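Local coordinates for protein actinorhodin polyketide putative beta-ketoacyl synthase 2 (Streptomyces coelicolor A3, PDB 1TQY) that probably sets polyketide chain length in actinorhodin biosynthesis, working as a chain length factor related to the beta-ketoacyl synthases, at residues S10-G15 with E245-A250; A94-E99 with E251-H256; G260-C265 with A406-F411; D103-V108 with G186-V191. One frame throughout, in Å; residues are numbered along the deposited sequence.

How the contacts relate
All four contacts lie within the ketosynthase family region, three of them pairing strands of the thiolase fold. Along the chain, contact 4 is nested inside the loops closed by contacts 1 and 2, whose segments alternate, and contact 3 follows. Contacts 1 and 2 share helix 247-253 and touch, their centres about 9 Å apart. Contacts 3 and 4 each lie about 11 Å from contact 1, centre to centre, and about 19 Å from each other. Strand 11-20 bonds to both 238-246 and 260-269, while 238-246 also pairs with 189-196. Contact 1 thus stands between contacts 3 and 4, and contact 2 joins the loop after helix 78-93 to the end of helix 247-253, beside strand 11-20.

Contact 1 (S10-G15 with E245-A250); sequences SVLITG and EDSAAA
Glu-245 OE2 is gripped by two groups: the hydroxyl of Thr-14, whose OG1 donates to it over 2.5 Å, and the guanidinium of Arg-253, which adds a salt bridge. Glu-245 lies next to the last residue of strand 238-246, in an antiparallel pair of the thiolase fold, beside the start of strand 11-20; the chain then passes straight into helix 247-253. The Thr-14 hydroxyl meets OE2 on its anti lone pair, away from OE1, and the two side chains cross at about a right angle. Glu-245 reaches this place because CG stands between its backbone N and carbonyl carbon (chi1 55°) and the chain then runs out extended. Thr-14 CG2 packs 3.8 Å from Glu-245 CG, so the stem of Glu-245 is met by a methyl and its carboxylate by a hydroxyl.

Leu-12 and Glu-245 form the hydrogen-bonded pair, with Leu-12 N to Glu-245 O and Glu-245 N to Leu-12 O both 3.0 Å. Next to it, Val-11 and Asp-246 make a non-hydrogen-bonded pair, their side chains on the face covered by helix 171-185. Beyond the strand, Ser-247 N donates to Ser-10 O at 2.9 Å, carrying the pairing into the first turn of the helix. Leu-12 CD1 lies 3.3 Å from Ser-247 OG. Asp-246 is the N-cap of that helix: its OD1 accepts from Ala-249 N at 3.2 Å, the donor standing 36° above the carboxylate plane, and more weakly from Ala-248 N.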
loop_
_atom_site.group_PDB
_atom_site.type_symbol
_atom_site.label_atom_id
_atom_site.label_comp_id
_atom_site.label_asym_id
_atom_site.label_seq_id
_atom_site.Cartn_x
_atom_site.Cartn_y
_atom_site.Cartn_z
ATOM N N SER B 10 -24.137 5.449 5.200
ATOM C CA SER B 10 -23.560 5.981 6.472
ATOM C C SER B 10 -22.601 4.980 7.121
ATOM O O SER B 10 -22.998 3.866 7.456
ATOM C CB SER B 10 -24.691 6.322 7.445
ATOM O OG SER B 10 -24.190 6.920 8.627
ATOM N N VAL B 11 -21.347 5.380 7.300
ATOM C CA VAL B 11 -20.339 4.506 7.904
ATOM C C VAL B 11 -20.045 4.908 9.344
ATOM O O VAL B 11 -19.643 6.039 9.606
ATOM C CB VAL B 11 -19.015 4.546 7.110
ATOM C CG1 VAL B 11 -17.972 3.641 7.769
ATOM C CG2 VAL B 11 -19.262 4.116 5.679
ATOM N N LEU B 12 -20.229 3.981 10.276
ATOM C CA LEU B 12 -19.990 4.281 11.677
ATOM C C LEU B 12 -18.737 3.606 12.224
ATOM O O LEU B 12 -18.267 2.610 11.679
ATOM C CB LEU B 12 -21.198 3.846 12.513
ATOM C CG LEU B 12 -22.575 4.318 12.028
ATOM C CD1 LEU B 12 -23.655 3.642 12.850
ATOM C CD2 LEU B 12 -22.680 5.830 12.145
ATOM N N ILE B 13 -18.198 4.180 13.296
ATOM C CA ILE B 13 -17.028 3.644 13.983
ATOM C C ILE B 13 -17.655 2.978 15.210
ATOM O O ILE B 13 -18.081 3.668 16.144
ATOM C CB ILE B 13 -16.084 4.765 14.503
ATOM C CG1 ILE B 13 -15.827 5.812 13.414
ATOM C CG2 ILE B 13 -14.779 4.149 15.018
ATOM C CD1 ILE B 13 -15.001 5.338 12.269
ATOM N N THR B 14 -17.719 1.653 15.211
ATOM C CA THR B 14 -18.337 0.931 16.321
ATOM C C THR B 14 -17.362 0.395 17.360
ATOM O O THR B 14 -17.739 0.160 18.509
ATOM C CB THR B 14 -19.174 -0.252 15.804
ATOM O OG1 THR B 14 -18.371 -1.052 14.931
ATOM C CG2 THR B 14 -20.393 0.244 15.042
ATOM N N GLY B 15 -16.116 0.192 16.956
ATOM C CA GLY B 15 -15.134 -0.317 17.890
ATOM C C GLY B 15 -13.748 0.242 17.652
ATOM O O GLY B 15 -13.331 0.423 16.510
ATOM N N GLU B 245 -18.429 0.135 9.933
ATOM C CA GLU B 245 -19.456 -0.667 9.313
ATOM C C GLU B 245 -20.680 0.120 8.910
ATOM O O GLU B 245 -20.915 1.232 9.384
ATOM C CB GLU B 245 -19.830 -1.850 10.209
ATOM C CG GLU B 245 -20.246 -1.513 11.620
ATOM C CD GLU B 245 -20.285 -2.756 12.523
ATOM O OE1 GLU B 245 -20.843 -3.799 12.097
ATOM O OE2 GLU B 245 -19.777 -2.686 13.663
ATOM N N ASP B 246 -21.420 -0.472 7.980
ATOM C CA ASP B 246 -22.643 0.087 7.434
ATOM C C ASP B 246 -23.636 0.325 8.560
ATOM O O ASP B 246 -23.853 -0.543 9.409
ATOM C CB ASP B 246 -23.216 -0.896 6.402
ATOM C CG ASP B 246 -24.474 -0.387 5.738
ATOM O OD1 ASP B 246 -25.507 -0.226 6.427
ATOM O OD2 ASP B 246 -24.423 -0.151 4.514
ATOM N N SER B 247 -24.225 1.514 8.568
ATOM C CA SER B 247 -25.196 1.889 9.593
ATOM C C SER B 247 -26.290 0.842 9.768
ATOM O O SER B 247 -26.550 0.366 10.875
ATOM C CB SER B 247 -25.848 3.218 9.225
ATOM O OG SER B 247 -25.692 4.137 10.285
ATOM N N ALA B 248 -26.938 0.508 8.657
ATOM C CA ALA B 248 -28.014 -0.467 8.651
ATOM C C ALA B 248 -27.520 -1.806 9.178
ATOM O O ALA B 248 -28.080 -2.347 10.131
ATOM C CB ALA B 248 -28.571 -0.620 7.243
ATOM N N ALA B 249 -26.467 -2.342 8.569
ATOM C CA ALA B 249 -25.927 -3.623 9.018
ATOM C C ALA B 249 -25.593 -3.589 10.508
ATOM O O ALA B 249 -25.762 -4.584 11.213
ATOM C CB ALA B 249 -24.686 -3.982 8.217
ATOM N N ALA B 250 -25.122 -2.443 10.986
ATOM C CA ALA B 250 -24.771 -2.302 12.392
ATOM C C ALA B 250 -25.983 -2.501 13.298
ATOM O O ALA B 250 -25.954 -3.327 14.207
ATOM C CB ALA B 250 -24.155 -0.931 12.643
#

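Contact 2 (A94-E99 with E251-H256); sequences AKADPE and EARGRH
Arg-253 and Ala-94 join two helix ends, each closed by a Schellman motif: helix 78-93 stops just before Ala-94 and leaves helical angles at Lys-95, and helix 247-253 does so at Gly-254. Hydrogen bonding centres on the Ala-94 carbonyl. Arg-253 NH1 donates to Ala-94 O at 3.3 Å, and NH2 adds a weak second bond to the same oxygen. The acceptor lies within 7° of the guanidinium plane, at its edge, while NH1 is tilted out of the carbonyl plane. Lys-95 O also lies at this edge, 3.0 Å from Arg-253 NH1. The positive group therefore sits at the C-terminal end of helix 78-93, where the partial negative charge of the helix terminus would be expected to stabilise it. The strongest polar partner of Arg-253 is Glu-245, on the adjoining strand end, which holds NH2.

Packing over flat groups is the second kind of contact. Ala-96 CB lies 3.8 Å above one face of the Arg-253 guanidinium and Arg-255 CB 3.3 Å above the opposite face, both offset toward the rim, so the group is sandwiched. The guanidinium of Arg-255 in turn lies with one face over Ala-94 CA, 3.8 Å away and centred. A bend at chi2 (66°) turns the otherwise extended Arg-255 chain along this backbone, and its NH2 gives a weak hydrogen bond to Thr-14 O on strand 11-20.

The aliphatic part of the Lys-95 chain crosses the Arg-255 side chain at about a right angle. Its ammonium end leads away, and Lys-95 CD lies 4.1 Å from Arg-255 NH1.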
loop_
_atom_site.group_PDB
_atom_site.type_symbol
_atom_site.label_atom_id
_atom_site.label_comp_id
_atom_site.label_asym_id
_atom_site.label_seq_id
_atom_site.Cartn_x
_atom_site.Cartn_y
_atom_site.Cartn_z
ATOM N N ALA B 94 -16.479 -3.422 19.791
ATOM C CA ALA B 94 -17.670 -3.282 18.970
ATOM C C ALA B 94 -18.617 -4.455 19.174
ATOM O O ALA B 94 -19.680 -4.518 18.555
ATOM C CB ALA B 94 -17.279 -3.197 17.499
ATOM N N LYS B 95 -18.228 -5.395 20.025
ATOM C CA LYS B 95 -19.064 -6.561 20.261
ATOM C C LYS B 95 -19.335 -7.259 18.933
ATOM O O LYS B 95 -20.467 -7.638 18.650
ATOM C CB LYS B 95 -20.397 -6.144 20.893
ATOM C CG LYS B 95 -20.431 -6.217 22.405
ATOM C CD LYS B 95 -19.342 -5.371 23.027
ATOM C CE LYS B 95 -19.212 -5.681 24.510
ATOM N NZ LYS B 95 -20.518 -5.514 25.208
ATOM N N ALA B 96 -18.302 -7.406 18.111
ATOM C CA ALA B 96 -18.454 -8.063 16.819
ATOM C C ALA B 96 -17.739 -9.408 16.848
ATOM O O ALA B 96 -16.572 -9.493 17.229
ATOM C CB ALA B 96 -17.884 -7.191 15.707
ATOM N N ASP B 97 -18.444 -10.459 16.449
ATOM C CA ASP B 97 -17.874 -11.798 16.436
ATOM C C ASP B 97 -17.647 -12.274 15.007
ATOM O O ASP B 97 -18.585 -12.691 14.335
ATOM C CB ASP B 97 -18.807 -12.774 17.153
ATOM C CG ASP B 97 -18.278 -14.195 17.156
ATOM O OD1 ASP B 97 -19.026 -15.102 17.589
ATOM O OD2 ASP B 97 -17.119 -14.409 16.729
ATOM N N PRO B 98 -16.392 -12.227 14.531
ATOM C CA PRO B 98 -16.026 -12.651 13.174
ATOM C C PRO B 98 -16.544 -14.048 12.828
ATOM O O PRO B 98 -16.874 -14.331 11.678
ATOM C CB PRO B 98 -14.503 -12.603 13.197
ATOM C CG PRO B 98 -14.211 -11.525 14.178
ATOM C CD PRO B 98 -15.202 -11.790 15.281
ATOM N N GLU B 99 -16.607 -14.923 13.826
ATOM C CA GLU B 99 -17.076 -16.282 13.602
ATOM C C GLU B 99 -18.577 -16.325 13.407
ATOM O O GLU B 99 -19.118 -17.291 12.870
ATOM C CB GLU B 99 -16.672 -17.162 14.776
ATOM C CG GLU B 99 -15.169 -17.280 14.916
ATOM C CD GLU B 99 -14.753 -18.038 16.156
ATOM O OE1 GLU B 99 -15.179 -19.206 16.306
ATOM O OE2 GLU B 99 -13.997 -17.467 16.981
ATOM N N GLU B 251 -27.045 -1.738 13.051
ATOM C CA GLU B 251 -28.248 -1.852 13.864
ATOM C C GLU B 251 -28.873 -3.235 13.757
ATOM O O GLU B 251 -29.367 -3.777 14.747
ATOM C CB GLU B 251 -29.276 -0.789 13.474
ATOM C CG GLU B 251 -29.359 0.349 14.478
ATOM C CD GLU B 251 -30.788 0.801 14.732
ATOM O OE1 GLU B 251 -31.655 -0.073 14.968
ATOM O OE2 GLU B 251 -31.039 2.030 14.711
ATOM N N ALA B 252 -28.842 -3.805 12.558
ATOM C CA ALA B 252 -29.391 -5.133 12.322
ATOM C C ALA B 252 -28.596 -6.160 13.126
ATOM O O ALA B 252 -29.141 -7.167 13.582
ATOM C CB ALA B 252 -29.323 -5.467 10.837
ATOM N N ARG B 253 -27.304 -5.888 13.294
ATOM C CA ARG B 253 -26.389 -6.754 14.032
ATOM C C ARG B 253 -26.685 -6.679 15.530
ATOM O O ARG B 253 -26.292 -7.556 16.298
ATOM C CB ARG B 253 -24.944 -6.309 13.750
ATOM C CG ARG B 253 -23.858 -7.056 14.506
ATOM C CD ARG B 253 -22.500 -6.887 13.825
ATOM N NE ARG B 253 -21.868 -5.599 14.082
ATOM C CZ ARG B 253 -21.381 -5.235 15.264
ATOM N NH1 ARG B 253 -21.459 -6.064 16.290
ATOM N NH2 ARG B 253 -20.810 -4.047 15.422
ATOM N N GLY B 254 -27.391 -5.628 15.932
ATOM C CA GLY B 254 -27.718 -5.445 17.331
ATOM C C GLY B 254 -26.794 -4.432 17.977
ATOM O O GLY B 254 -26.844 -4.206 19.190
ATOM N N ARG B 255 -25.938 -3.828 17.159
ATOM C CA ARG B 255 -24.984 -2.825 17.616
ATOM C C ARG B 255 -25.599 -1.455 17.364
ATOM O O ARG B 255 -25.513 -0.926 16.258
ATOM C CB ARG B 255 -23.664 -2.961 16.839
ATOM C CG ARG B 255 -22.592 -1.946 17.210
ATOM C CD ARG B 255 -22.111 -2.139 18.636
ATOM N NE ARG B 255 -21.090 -1.165 19.016
ATOM C CZ ARG B 255 -20.501 -1.132 20.207
ATOM N NH1 ARG B 255 -20.832 -2.018 21.135
ATOM N NH2 ARG B 255 -19.582 -0.216 20.476
ATOM N N HIS B 256 -26.233 -0.894 18.390
ATOM C CA HIS B 256 -26.874 0.414 18.277
ATOM C C HIS B 256 -26.014 1.507 18.895
ATOM O O HIS B 256 -26.388 2.679 18.911
ATOM C CB HIS B 256 -28.234 0.408 18.976
ATOM C CG HIS B 256 -29.141 -0.689 18.520
ATOM N ND1 HIS B 256 -28.934 -2.011 18.851
ATOM C CD2 HIS B 256 -30.244 -0.665 17.737
ATOM C CE1 HIS B 256 -29.871 -2.756 18.291
ATOM N NE2 HIS B 256 -30.678 -1.964 17.609
#

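Contact 3 (G260-C265 with A406-F411); sequences GELAGC and AVLRRF
Leu-262 and Leu-408 form a non-hydrogen-bonded pair with their side chains on one face of the sheet, their CD2 methyls 4.0 Å apart, where Val-350 and Leu-354 of helix 345-359 cover Leu-408. Leu-408 CD2 also lies over the Leu-262 backbone, 3.8 Å from its CA, because CG is set beside the backbone N (chi1 -54°). On the other face, Ala-263 CB meets Val-407 CG2 at 3.9 Å, and both residues pack against Ala-292 of helix 281-292.

Outward from this centre, Glu-261 and Arg-409 form a hydrogen-bonded pair, with Glu-261 N to Arg-409 O and Arg-409 N to Glu-261 O each 3.0 Å. Their side chains lie alongside and point the same way, but the salt bridge from Glu-261 OE2 to Arg-409 NH1 is long, 3.6 Å, with the two flat groups turned 52° apart. The other terminal nitrogen, Arg-409 NH2, hydrogen-bonds to Ala-292 O.

On the other side of the leucine pair, Ala-263 N and Gly-264 N both donate weak hydrogen bonds to Val-407 O, and Val-407 N returns a bond to Gly-264 O. Two residues opposite one make this a classic beta bulge in an antiparallel strand pair of the thiolase fold.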
loop_
_atom_site.group_PDB
_atom_site.type_symbol
_atom_site.label_atom_id
_atom_site.label_comp_id
_atom_site.label_asym_id
_atom_site.label_seq_id
_atom_site.Cartn_x
_atom_site.Cartn_y
_atom_site.Cartn_z
ATOM N N GLY B 260 -19.058 7.370 16.404
ATOM C CA GLY B 260 -19.385 8.471 15.533
ATOM C C GLY B 260 -19.479 7.996 14.104
ATOM O O GLY B 260 -19.386 6.797 13.822
ATOM N N GLU B 261 -19.657 8.951 13.200
ATOM C CA GLU B 261 -19.776 8.670 11.779
ATOM C C GLU B 261 -18.591 9.255 11.031
ATOM O O GLU B 261 -18.105 10.335 11.363
ATOM C CB GLU B 261 -21.063 9.299 11.235
ATOM C CG GLU B 261 -21.255 9.138 9.735
ATOM C CD GLU B 261 -22.314 10.078 9.169
ATOM O OE1 GLU B 261 -23.194 10.523 9.939
ATOM O OE2 GLU B 261 -22.272 10.359 7.952
ATOM N N LEU B 262 -18.120 8.533 10.027
ATOM C CA LEU B 262 -17.028 9.017 9.202
ATOM C C LEU B 262 -17.793 9.706 8.067
ATOM O O LEU B 262 -18.171 9.063 7.089
ATOM C CB LEU B 262 -16.216 7.842 8.661
ATOM C CG LEU B 262 -14.753 8.115 8.333
ATOM C CD1 LEU B 262 -14.247 7.054 7.363
ATOM C CD2 LEU B 262 -14.579 9.490 7.729
ATOM N N ALA B 263 -18.026 11.005 8.207
ATOM C CA ALA B 263 -18.802 11.768 7.233
ATOM C C ALA B 263 -18.184 11.985 5.861
ATOM O O ALA B 263 -18.851 11.803 4.842
ATOM C CB ALA B 263 -19.191 13.113 7.842
ATOM N N GLY B 264 -16.921 12.397 5.829
ATOM C CA GLY B 264 -16.263 12.633 4.555
ATOM C C GLY B 264 -14.769 12.383 4.623
ATOM O O GLY B 264 -14.179 12.377 5.710
ATOM N N CYS B 265 -14.161 12.178 3.456
ATOM C CA CYS B 265 -12.723 11.913 3.333
ATOM C C CYS B 265 -12.187 12.516 2.044
ATOM O O CYS B 265 -12.925 12.676 1.077
ATOM C CB CYS B 265 -12.454 10.408 3.273
ATOM S SG CYS B 265 -13.292 9.432 4.538
ATOM N N ALA B 406 -10.276 14.207 7.051
ATOM C CA ALA B 406 -11.413 13.372 7.391
ATOM C C ALA B 406 -12.348 14.117 8.323
ATOM O O ALA B 406 -11.916 14.708 9.313
ATOM C CB ALA B 406 -10.935 12.096 8.055
ATOM N N VAL B 407 -13.634 14.096 8.007
ATOM C CA VAL B 407 -14.605 14.774 8.855
ATOM C C VAL B 407 -15.448 13.741 9.593
ATOM O O VAL B 407 -15.965 12.805 8.992
ATOM C CB VAL B 407 -15.479 15.749 8.022
ATOM C CG1 VAL B 407 -15.720 15.176 6.655
ATOM C CG2 VAL B 407 -16.795 16.024 8.744
ATOM N N LEU B 408 -15.562 13.911 10.906
ATOM C CA LEU B 408 -16.318 12.988 11.751
ATOM C C LEU B 408 -17.497 13.695 12.408
ATOM O O LEU B 408 -17.467 14.908 12.613
ATOM C CB LEU B 408 -15.407 12.428 12.849
ATOM C CG LEU B 408 -14.103 11.760 12.406
ATOM C CD1 LEU B 408 -13.298 11.380 13.615
ATOM C CD2 LEU B 408 -14.418 10.536 11.560
ATOM N N ARG B 409 -18.533 12.930 12.743
ATOM C CA ARG B 409 -19.710 13.490 13.400
ATOM C C ARG B 409 -20.083 12.712 14.648
ATOM O O ARG B 409 -19.887 11.502 14.719
ATOM C CB ARG B 409 -20.919 13.488 12.468
ATOM C CG ARG B 409 -20.846 14.445 11.313
ATOM C CD ARG B 409 -22.222 15.026 11.043
ATOM N NE ARG B 409 -22.235 15.798 9.808
ATOM C CZ ARG B 409 -22.186 15.256 8.595
ATOM N NH1 ARG B 409 -22.128 13.937 8.459
ATOM N NH2 ARG B 409 -22.180 16.034 7.521
ATOM N N ARG B 410 -20.632 13.424 15.626
ATOM C CA ARG B 410 -21.069 12.833 16.884
ATOM C C ARG B 410 -22.200 11.860 16.583
ATOM O O ARG B 410 -23.097 12.173 15.797
ATOM C CB ARG B 410 -21.597 13.928 17.815
ATOM C CG ARG B 410 -21.179 13.824 19.282
ATOM C CD ARG B 410 -21.704 12.583 20.001
ATOM N NE ARG B 410 -20.952 11.368 19.687
ATOM C CZ ARG B 410 -21.069 10.225 20.361
ATOM N NH1 ARG B 410 -21.907 10.141 21.388
ATOM N NH2 ARG B 410 -20.353 9.168 20.007
ATOM N N PHE B 411 -22.160 10.687 17.210
ATOM C CA PHE B 411 -23.196 9.671 17.016
ATOM C C PHE B 411 -24.540 10.089 17.620
ATOM O O PHE B 411 -24.626 10.135 18.868
ATOM C CB PHE B 411 -22.753 8.331 17.619
ATOM C CG PHE B 411 -23.777 7.239 17.479
ATOM C CD1 PHE B 411 -24.399 6.693 18.601
ATOM C CD2 PHE B 411 -24.135 6.767 16.217
ATOM C CE1 PHE B 411 -25.366 5.695 18.470
ATOM C CE2 PHE B 411 -25.100 5.770 16.071
ATOM C CZ PHE B 411 -25.718 5.232 17.201
#

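Contact 4 (D103-V108 with G186-V191); sequences DYDMGV and GTPLVV
Strands 106-108 and 189-191 run side by side in parallel, their short axes 4.5 Å apart at closest and 26° from each other in direction. Met-106 pairs with Leu-189, Gly-107 with Val-190 and Val-108 with Val-191. The bonds alternate between the strands: Leu-189 N donates to Asp-105 O at 3.2 Å, Gly-107 N to Leu-189 O at 2.9 Å, and Val-191 N to Gly-107 O at 2.9 Å. CA-H...O contacts fill in between them, as from Val-108 CA to Val-191 O.

Where the strands begin, Pro-188 packs on Asp-105: its CD lies 3.6 Å from Asp-105 OD1, and Thr-187 CG2 sits 3.4 Å from Asp-105 O. Thr-187 holds that methyl anti to its backbone N (chi1 -57° for the hydroxyl). On the face carrying Met-106, Leu-189, Val-108 and Val-191, neighbouring side chains pack at van der Waals distance, Val-108 CG2 lying 4.2 Å from Val-191 CB. Val-190 occupies the other face, against Ala-179 and Ile-183 of helix 171-185, and Gly-107 opposite it has no side chain. In the 3-10 segment ahead of the strand, Asp-103 OD2 pairs with a basic side chain of the other protein chain in the assembly.

Strand 106-111 also pairs in parallel with 163-166, and 189-196 antiparallel with 238-246, which borders 11-20; this is the mixed five-stranded sheet order of a thiolase-fold half.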
loop_
_atom_site.group_PDB
_atom_site.type_symbol
_atom_site.label_atom_id
_atom_site.label_comp_id
_atom_site.label_asym_id
_atom_site.label_seq_id
_atom_site.Cartn_x
_atom_site.Cartn_y
_atom_site.Cartn_z
ATOM N N ASP B 103 -17.976 -14.551 6.272
ATOM C CA ASP B 103 -16.582 -14.293 5.947
ATOM C C ASP B 103 -16.360 -13.213 4.873
ATOM O O ASP B 103 -15.548 -12.303 5.064
ATOM C CB ASP B 103 -15.875 -15.603 5.556
ATOM C CG ASP B 103 -16.433 -16.242 4.287
ATOM O OD1 ASP B 103 -17.648 -16.125 4.019
ATOM O OD2 ASP B 103 -15.644 -16.887 3.564
ATOM N N TYR B 104 -17.086 -13.291 3.765
ATOM C CA TYR B 104 -16.926 -12.302 2.711
ATOM C C TYR B 104 -17.434 -10.902 3.092
ATOM O O TYR B 104 -17.095 -9.932 2.429
ATOM C CB TYR B 104 -17.629 -12.751 1.428
ATOM C CG TYR B 104 -17.033 -13.985 0.781
ATOM C CD1 TYR B 104 -15.689 -14.028 0.404
ATOM C CD2 TYR B 104 -17.818 -15.104 0.533
ATOM C CE1 TYR B 104 -15.148 -15.162 -0.203
ATOM C CE2 TYR B 104 -17.289 -16.240 -0.073
ATOM C CZ TYR B 104 -15.960 -16.268 -0.439
ATOM O OH TYR B 104 -15.444 -17.388 -1.043
ATOM N N ASP B 105 -18.239 -10.791 4.144
ATOM C CA ASP B 105 -18.742 -9.491 4.557
ATOM C C ASP B 105 -17.791 -8.735 5.493
ATOM O O ASP B 105 -18.158 -7.707 6.064
ATOM C CB ASP B 105 -20.115 -9.616 5.234
ATOM C CG ASP B 105 -21.241 -9.908 4.247
ATOM O OD1 ASP B 105 -21.118 -9.538 3.054
ATOM O OD2 ASP B 105 -22.259 -10.490 4.673
ATOM N N MET B 106 -16.573 -9.242 5.651
ATOM C CA MET B 106 -15.589 -8.599 6.510
ATOM C C MET B 106 -14.303 -8.303 5.755
ATOM O O MET B 106 -13.637 -9.210 5.248
ATOM C CB MET B 106 -15.295 -9.474 7.722
ATOM C CG MET B 106 -16.513 -9.694 8.597
ATOM S SD MET B 106 -16.123 -10.728 10.015
ATOM C CE MET B 106 -16.086 -12.375 9.249
ATOM N N GLY B 107 -13.958 -7.020 5.685
ATOM C CA GLY B 107 -12.748 -6.618 4.987
ATOM C C GLY B 107 -11.694 -6.037 5.911
ATOM O O GLY B 107 -11.964 -5.756 7.078
ATOM N N VAL B 108 -10.487 -5.860 5.390
ATOM C CA VAL B 108 -9.401 -5.304 6.183
ATOM C C VAL B 108 -8.564 -4.332 5.355
ATOM O O VAL B 108 -7.977 -4.706 4.336
ATOM C CB VAL B 108 -8.482 -6.423 6.752
ATOM C CG1 VAL B 108 -7.326 -5.808 7.538
ATOM C CG2 VAL B 108 -9.285 -7.339 7.680
ATOM N N GLY B 186 -20.531 -2.267 -0.726
ATOM C CA GLY B 186 -21.155 -3.538 -0.406
ATOM C C GLY B 186 -20.582 -4.448 0.668
ATOM O O GLY B 186 -21.091 -5.554 0.838
ATOM N N THR B 187 -19.536 -4.028 1.378
ATOM C CA THR B 187 -18.982 -4.854 2.455
ATOM C C THR B 187 -19.406 -4.202 3.772
ATOM O O THR B 187 -18.942 -3.125 4.101
ATOM C CB THR B 187 -17.449 -4.921 2.416
ATOM O OG1 THR B 187 -17.013 -5.408 1.139
ATOM C CG2 THR B 187 -16.944 -5.856 3.512
ATOM N N PRO B 188 -20.281 -4.861 4.551
ATOM C CA PRO B 188 -20.800 -4.365 5.835
ATOM C C PRO B 188 -19.821 -3.969 6.920
ATOM O O PRO B 188 -20.039 -2.983 7.622
ATOM C CB PRO B 188 -21.697 -5.503 6.319
ATOM C CG PRO B 188 -22.109 -6.175 5.073
ATOM C CD PRO B 188 -20.823 -6.200 4.275
ATOM N N LEU B 189 -18.764 -4.749 7.089
ATOM C CA LEU B 189 -17.803 -4.447 8.130
ATOM C C LEU B 189 -16.402 -4.420 7.559
ATOM O O LEU B 189 -16.048 -5.237 6.704
ATOM C CB LEU B 189 -17.914 -5.481 9.260
ATOM C CG LEU B 189 -17.066 -5.304 10.522
ATOM C CD1 LEU B 189 -17.660 -6.093 11.665
ATOM C CD2 LEU B 189 -15.629 -5.750 10.253
ATOM N N VAL B 190 -15.612 -3.468 8.040
ATOM C CA VAL B 190 -14.242 -3.317 7.595
ATOM C C VAL B 190 -13.367 -2.900 8.769
ATOM O O VAL B 190 -13.674 -1.942 9.490
ATOM C CB VAL B 190 -14.129 -2.265 6.466
ATOM C CG1 VAL B 190 -12.659 -1.989 6.165
ATOM C CG2 VAL B 190 -14.831 -2.773 5.206
ATOM N N VAL B 191 -12.286 -3.644 8.976
ATOM C CA VAL B 191 -11.344 -3.346 10.048
ATOM C C VAL B 191 -10.286 -2.465 9.402
ATOM O O VAL B 191 -9.710 -2.816 8.371
ATOM C CB VAL B 191 -10.709 -4.638 10.601
ATOM C CG1 VAL B 191 -9.586 -4.294 11.568
ATOM C CG2 VAL B 191 -11.769 -5.457 11.303
#